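Local coordinates for protein type C neurotoxin (Clostridium botulinum, PDB 4F83) that probably forms the receptor-binding part of a botulinum neurotoxin, through which the toxin attaches to the surface of nerve cells, at residues I306-D311 with Y327-Q332; Y23-R28 with V54-N59. All blocks are in the same frame, centred on the assembly; numbering follows the deposited sequence.

Contact 1: residues I306-D311 with Y327-Q332; sequences IIRDTD and YALKLQ. With SO4 (sulfate ion), chain H.
Arg308 lays its guanidinium flat on the ring of Tyr327, a cation-pi stack in which Arg308 CZ stands 3.9 Å from the ring centroid, almost exactly over its centre, with the two planes 17° apart. The chain of Arg308 leaves with CG anti to the backbone N (chi1 -162°) and bends at chi3, which brings the group back over the ring. Its rotation is fixed by a bond lying in the guanidinium plane, from Arg308 NE to Asp309 O at 2.9 Å; two weak ones run from Arg308 NH1 to Asp309 O and Thr310 O.

Backbone bonds pair the strands antiparallel. Ile307 and Lys330 exchange two, and Asp309 N gives a third to Ala328 O at 2.8 Å. Beside it a water bridges Asp309 OD1, Asp311 O and Ala328 N.

Apolar contacts lie on both faces. Branched Ile306 sets CG2 against Leu329 CB (4.0 Å) and CG1 against Leu331 CD2 (3.9 Å). On the other face, Ile307 CG1 meets Lys330 CG at 3.6 Å, the long lysine chain offering methylenes to the isoleucine before reaching onward with its charge.

That charge helps hold a sulfate, probably from the crystallisation liquor: Lys330 NZ bonds its O4 at 3.1 Å, Thr310 N donates to O4, Asp311 N to O2, and Arg377 NH2 also bonds the sulfate. Asp309 OD2, 4.6 Å from Lys330 NZ, is too distant for a salt bridge but may favour the lysine's charge.

The pair joins strands 302-308 and 326-332 within the C-terminal, trefoil-clan receptor-binding region. Leu256 of strand 255-260 touches Ile306 and Leu331, while strand 383-389 meets Arg308 through Ala388 and Leu329 through Pro386.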
loop_
_atom_site.group_PDB
_atom_site.type_symbol
_atom_site.label_atom_id
_atom_site.label_comp_id
_atom_site.label_asym_id
_atom_site.label_seq_id
_atom_site.Cartn_x
_atom_site.Cartn_y
_atom_site.Cartn_z
ATOM N N ILE A 306 4.070 -24.457 -6.732
ATOM C CA ILE A 306 3.727 -24.145 -8.121
ATOM C C ILE A 306 4.948 -24.301 -8.995
ATOM O O ILE A 306 6.028 -23.764 -8.680
ATOM C CB ILE A 306 3.165 -22.724 -8.215
ATOM C CG1 ILE A 306 1.903 -22.632 -7.362
ATOM C CG2 ILE A 306 2.843 -22.368 -9.709
ATOM C CD1 ILE A 306 1.237 -21.235 -7.409
ATOM N N ILE A 307 4.803 -25.028 -10.103
ATOM C CA ILE A 307 5.897 -25.118 -11.050
ATOM C C ILE A 307 5.429 -24.759 -12.453
ATOM O O ILE A 307 4.244 -24.822 -12.772
ATOM C CB ILE A 307 6.561 -26.517 -11.058
ATOM C CG1 ILE A 307 5.590 -27.591 -11.580
ATOM C CG2 ILE A 307 7.156 -26.869 -9.659
ATOM C CD1 ILE A 307 6.223 -28.974 -11.811
ATOM N N ARG A 308 6.358 -24.305 -13.269
ATOM C CA ARG A 308 6.055 -24.128 -14.676
ATOM C C ARG A 308 5.947 -25.497 -15.380
ATOM O O ARG A 308 6.724 -26.416 -15.095
ATOM C CB ARG A 308 7.171 -23.290 -15.317
ATOM C CG ARG A 308 6.776 -22.671 -16.645
ATOM C CD ARG A 308 8.020 -22.411 -17.510
ATOM N NE ARG A 308 8.438 -23.622 -18.193
ATOM C CZ ARG A 308 9.536 -23.766 -18.909
ATOM N NH1 ARG A 308 9.749 -24.913 -19.517
ATOM N NH2 ARG A 308 10.423 -22.767 -19.036
ATOM N N ASP A 309 4.990 -25.642 -16.293
ATOM C CA ASP A 309 4.936 -26.867 -17.113
ATOM C C ASP A 309 6.194 -26.999 -17.965
ATOM O O ASP A 309 6.775 -26.013 -18.395
ATOM C CB ASP A 309 3.740 -26.838 -18.078
ATOM C CG ASP A 309 2.431 -27.158 -17.421
ATOM O OD1 ASP A 309 1.393 -27.085 -18.147
ATOM O OD2 ASP A 309 2.404 -27.481 -16.204
ATOM N N THR A 310 6.570 -28.229 -18.270
ATOM C CA THR A 310 7.714 -28.468 -19.141
ATOM C C THR A 310 7.476 -28.071 -20.578
ATOM O O THR A 310 8.336 -27.444 -21.205
ATOM C CB THR A 310 8.120 -29.931 -19.053
ATOM O OG1 THR A 310 8.495 -30.183 -17.710
ATOM C CG2 THR A 310 9.310 -30.234 -19.980
ATOM N N ASP A 311 6.322 -28.452 -21.094
ATOM C CA ASP A 311 5.981 -28.218 -22.492
ATOM C C ASP A 311 4.857 -27.208 -22.584
ATOM O O ASP A 311 4.158 -26.945 -21.587
ATOM C CB ASP A 311 5.607 -29.537 -23.156
ATOM C CG ASP A 311 6.833 -30.437 -23.376
ATOM O OD1 ASP A 311 7.850 -29.935 -23.880
ATOM O OD2 ASP A 311 6.783 -31.635 -23.034
ATOM N N TYR A 327 3.474 -21.519 -21.437
ATOM C CA TYR A 327 3.455 -22.670 -20.527
ATOM C C TYR A 327 2.453 -22.420 -19.420
ATOM O O TYR A 327 2.459 -21.357 -18.770
ATOM C CB TYR A 327 4.841 -22.892 -19.876
ATOM C CG TYR A 327 5.968 -23.017 -20.864
ATOM C CD1 TYR A 327 6.347 -24.271 -21.358
ATOM C CD2 TYR A 327 6.652 -21.900 -21.305
ATOM C CE1 TYR A 327 7.386 -24.392 -22.297
ATOM C CE2 TYR A 327 7.697 -22.014 -22.256
ATOM C CZ TYR A 327 8.043 -23.260 -22.737
ATOM O OH TYR A 327 9.075 -23.383 -23.663
ATOM N N ALA A 328 1.607 -23.406 -19.192
ATOM C CA ALA A 328 0.726 -23.392 -18.029
ATOM C C ALA A 328 1.545 -23.695 -16.787
ATOM O O ALA A 328 2.743 -24.044 -16.870
ATOM C CB ALA A 328 -0.412 -24.439 -18.192
ATOM N N LEU A 329 0.882 -23.545 -15.643
ATOM C CA LEU A 329 1.466 -23.831 -14.325
ATOM C C LEU A 329 0.723 -24.996 -13.693
ATOM O O LEU A 329 -0.459 -25.214 -13.973
ATOM C CB LEU A 329 1.357 -22.603 -13.417
ATOM C CG LEU A 329 1.825 -21.279 -14.037
ATOM C CD1 LEU A 329 1.612 -20.143 -13.043
ATOM C CD2 LEU A 329 3.318 -21.400 -14.378
ATOM N N LYS A 330 1.404 -25.726 -12.810
ATOM C CA LYS A 330 0.750 -26.861 -12.148
ATOM C C LYS A 330 1.250 -26.981 -10.709
ATOM O O LYS A 330 2.187 -26.316 -10.330
ATOM C CB LYS A 330 1.006 -28.151 -12.916
ATOM C CG LYS A 330 2.393 -28.676 -12.841
ATOM C CD LYS A 330 2.573 -29.860 -13.865
ATOM C CE LYS A 330 3.997 -30.357 -13.878
ATOM N NZ LYS A 330 4.198 -31.483 -14.865
ATOM N N LEU A 331 0.555 -27.796 -9.915
ATOM C CA LEU A 331 1.020 -28.094 -8.554
ATOM C C LEU A 331 1.840 -29.351 -8.512
ATOM O O LEU A 331 1.539 -30.333 -9.228
ATOM C CB LEU A 331 -0.174 -28.239 -7.606
ATOM C CG LEU A 331 -1.114 -27.036 -7.470
ATOM C CD1 LEU A 331 -2.321 -27.410 -6.569
ATOM C CD2 LEU A 331 -0.375 -25.817 -6.951
ATOM N N GLN A 332 2.849 -29.339 -7.645
ATOM C CA GLN A 332 3.754 -30.460 -7.440
ATOM C C GLN A 332 3.809 -30.728 -5.939
ATOM O O GLN A 332 4.055 -29.829 -5.159
ATOM C CB GLN A 332 5.156 -30.082 -7.943
ATOM C CG GLN A 332 6.229 -31.079 -7.560
ATOM C CD GLN A 332 7.538 -30.848 -8.268
ATOM O OE1 GLN A 332 7.611 -30.907 -9.496
ATOM N NE2 GLN A 332 8.588 -30.622 -7.500
HETATM S S SO4 H . 4.022 -30.741 -18.697
HETATM O O1 SO4 H . 4.563 -32.090 -18.879
HETATM O O2 SO4 H . 4.283 -29.979 -19.935
HETATM O O3 SO4 H . 2.588 -30.876 -18.488
HETATM O O4 SO4 H . 4.654 -30.073 -17.547
HETATM O O HOH W 1 1.698 -26.240 -20.549
#

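Contact 2: residues Y23-R28 with V54-N59; sequences YNAEVR and VNLNNN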
loop_
_atom_site.group_PDB
_atom_site.type_symbol
_atom_site.label_atom_id
_atom_site.label_comp_id
_atom_site.label_asym_id
_atom_site.label_seq_id
_atom_site.Cartn_x
_atom_site.Cartn_y
_atom_site.Cartn_z
ATOM N N TYR A 23 14.775 19.561 17.256
ATOM C CA TYR A 23 14.054 20.543 18.077
ATOM C C TYR A 23 13.434 19.957 19.337
ATOM O O TYR A 23 12.890 20.691 20.169
ATOM C CB TYR A 23 13.007 21.272 17.250
ATOM C CG TYR A 23 13.622 22.111 16.178
ATOM C CD1 TYR A 23 14.274 23.311 16.494
ATOM C CD2 TYR A 23 13.607 21.693 14.848
ATOM C CE1 TYR A 23 14.853 24.086 15.507
ATOM C CE2 TYR A 23 14.186 22.461 13.853
ATOM C CZ TYR A 23 14.810 23.653 14.193
ATOM O OH TYR A 23 15.389 24.414 13.212
ATOM N N ASN A 24 13.534 18.640 19.474
ATOM C CA ASN A 24 13.211 17.957 20.729
ATOM C C ASN A 24 11.783 18.196 21.219
ATOM O O ASN A 24 11.564 18.516 22.370
ATOM C CB ASN A 24 14.229 18.343 21.829
ATOM C CG ASN A 24 15.610 17.773 21.570
ATOM O OD1 ASN A 24 16.607 18.493 21.626
ATOM N ND2 ASN A 24 15.681 16.473 21.296
ATOM N N ALA A 25 10.800 18.027 20.341
ATOM C CA ALA A 25 9.406 18.138 20.756
ATOM C C ALA A 25 9.097 17.088 21.835
ATOM O O ALA A 25 9.659 15.994 21.822
ATOM C CB ALA A 25 8.471 17.933 19.516
ATOM N N GLU A 26 8.229 17.439 22.782
ATOM C CA GLU A 26 7.685 16.460 23.716
ATOM C C GLU A 26 6.706 15.571 22.948
ATOM O O GLU A 26 5.883 16.069 22.198
ATOM C CB GLU A 26 6.943 17.160 24.839
ATOM C CG GLU A 26 6.476 16.236 25.953
ATOM C CD GLU A 26 5.862 17.008 27.113
ATOM O OE1 GLU A 26 5.174 18.028 26.872
ATOM O OE2 GLU A 26 6.073 16.602 28.267
ATOM N N VAL A 27 6.830 14.261 23.137
ATOM C CA VAL A 27 5.987 13.283 22.434
ATOM C C VAL A 27 5.482 12.258 23.441
ATOM O O VAL A 27 6.259 11.442 23.952
ATOM C CB VAL A 27 6.764 12.585 21.305
ATOM C CG1 VAL A 27 5.865 11.611 20.551
ATOM C CG2 VAL A 27 7.350 13.621 20.337
ATOM N N ARG A 28 4.186 12.316 23.742
ATOM C CA ARG A 28 3.611 11.453 24.779
ATOM C C ARG A 28 2.582 10.523 24.166
ATOM O O ARG A 28 1.702 10.974 23.423
ATOM C CB ARG A 28 2.969 12.284 25.892
ATOM C CG ARG A 28 2.344 11.430 27.009
ATOM C CD ARG A 28 2.178 12.193 28.312
ATOM N NE ARG A 28 1.328 13.372 28.172
ATOM C CZ ARG A 28 1.782 14.621 28.046
ATOM N NH1 ARG A 28 3.091 14.862 28.035
ATOM N NH2 ARG A 28 0.928 15.633 27.924
ATOM N N VAL A 54 1.801 15.714 20.885
ATOM C CA VAL A 54 3.069 16.380 20.597
ATOM C C VAL A 54 3.015 17.810 21.084
ATOM O O VAL A 54 2.080 18.545 20.760
ATOM C CB VAL A 54 3.389 16.336 19.073
ATOM C CG1 VAL A 54 4.675 17.097 18.765
ATOM C CG2 VAL A 54 3.511 14.868 18.614
ATOM N N ASN A 55 4.027 18.208 21.873
ATOM C CA ASN A 55 4.212 19.599 22.244
ATOM C C ASN A 55 5.511 20.153 21.690
ATOM O O ASN A 55 6.605 19.772 22.134
ATOM C CB ASN A 55 4.138 19.777 23.780
ATOM C CG ASN A 55 2.723 19.952 24.249
ATOM O OD1 ASN A 55 2.158 21.041 24.145
ATOM N ND2 ASN A 55 2.104 18.858 24.675
ATOM N N LEU A 56 5.392 21.054 20.715
ATOM C CA LEU A 56 6.564 21.659 20.100
ATOM C C LEU A 56 7.220 22.600 21.062
ATOM O O LEU A 56 6.541 23.211 21.890
ATOM C CB LEU A 56 6.183 22.440 18.840
ATOM C CG LEU A 56 5.557 21.649 17.702
ATOM C CD1 LEU A 56 5.223 22.608 16.566
ATOM C CD2 LEU A 56 6.501 20.570 17.235
ATOM N N ASN A 57 8.552 22.707 20.954
ATOM C CA ASN A 57 9.277 23.817 21.554
ATOM C C ASN A 57 8.648 25.038 20.942
ATOM O O ASN A 57 8.755 25.281 19.730
ATOM C CB ASN A 57 10.771 23.758 21.219
ATOM C CG ASN A 57 11.514 24.995 21.671
ATOM O OD1 ASN A 57 10.992 26.105 21.614
ATOM N ND2 ASN A 57 12.745 24.810 22.134
ATOM N N ASN A 58 7.921 25.763 21.776
ATOM C CA ASN A 58 7.158 26.895 21.329
ATOM C C ASN A 58 7.961 27.876 20.486
ATOM O O ASN A 58 7.406 28.508 19.590
ATOM C CB ASN A 58 6.577 27.660 22.524
ATOM C CG ASN A 58 5.441 28.578 22.109
ATOM O OD1 ASN A 58 4.582 28.180 21.312
ATOM N ND2 ASN A 58 5.433 29.805 22.628
ATOM N N ASN A 59 9.249 28.038 20.812
ATOM C CA ASN A 59 10.094 28.982 20.092
ATOM C C ASN A 59 10.206 28.710 18.591
ATOM O O ASN A 59 10.522 29.628 17.826
ATOM C CB ASN A 59 11.479 29.113 20.755
ATOM C CG ASN A 59 11.390 29.609 22.196
ATOM O OD1 ASN A 59 11.655 28.861 23.154
ATOM N ND2 ASN A 59 11.018 30.861 22.358
HETATM O O HOH W 2 10.096 21.218 19.405
#
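Glu26 and Asn55 run side by side and point the same way, with Glu26 OE1 3.7 Å from Asn55 CB and the carboxylate and amide planes turned 65° apart. No hydrogen bond joins the two ends. Glu26 instead turns OE2 to the edge of the Arg28 guanidinium, in its plane, for a long salt bridge to NH1 (3.5 Å), whereas Asn55 OD1 accepts from Thr178 and Lys177.

On the other face Val27 CG2 meets Val54 CG2 loosely, at 4.4 Å. With CG1 anti to its backbone N (chi1 177°), Val54 directs that branch to the methyl of Ala25. Just past the strand pairing, Ala25 CB continues the apolar contact, touching Val54 CG1 and Leu56 CD2, each at 4.0 Å; its single methyl suits the close approach of the two chains. Leu8 of strand 6-13 touches Ala25 and Val54, and Leu10 touches Val27.

Beneath the side chains, backbone bonds run from Glu26 N to Asn55 O and from Asn55 N to Glu26 O, both 2.9 Å. Beyond the strands a water links Tyr23 O to Asn57 N, and Asn57 OD1 receives Asn59 N in an Asx turn.

The chemistry thus divides the ribbon: aliphatic groups face strand 6-13, while the Glu26 carboxylate and Asn55 amide occupy the opposite face, each turned to other partners.

In the fold
The two contacts lie on opposite sides of the chain's centre, their own centres about 58 Å apart and their nearest atoms about 43 Å apart, so neither touches the other. Contact 2 comes first along the chain and is complete before contact 1 begins. It pairs strands 26-30 and 51-55 of a small three-stranded sheet in the N-terminal receptor-binding region, of the concanavalin clan; contact 1 belongs to a different, larger sheet in the C-terminal region, of the trefoil clan. Both are antiparallel strand pairings formed locally, with short sequence separations. Each pairing thus lies wholly within one receptor-binding region and does not join the two, and the elongated molecule is built from two beta-rich units in series.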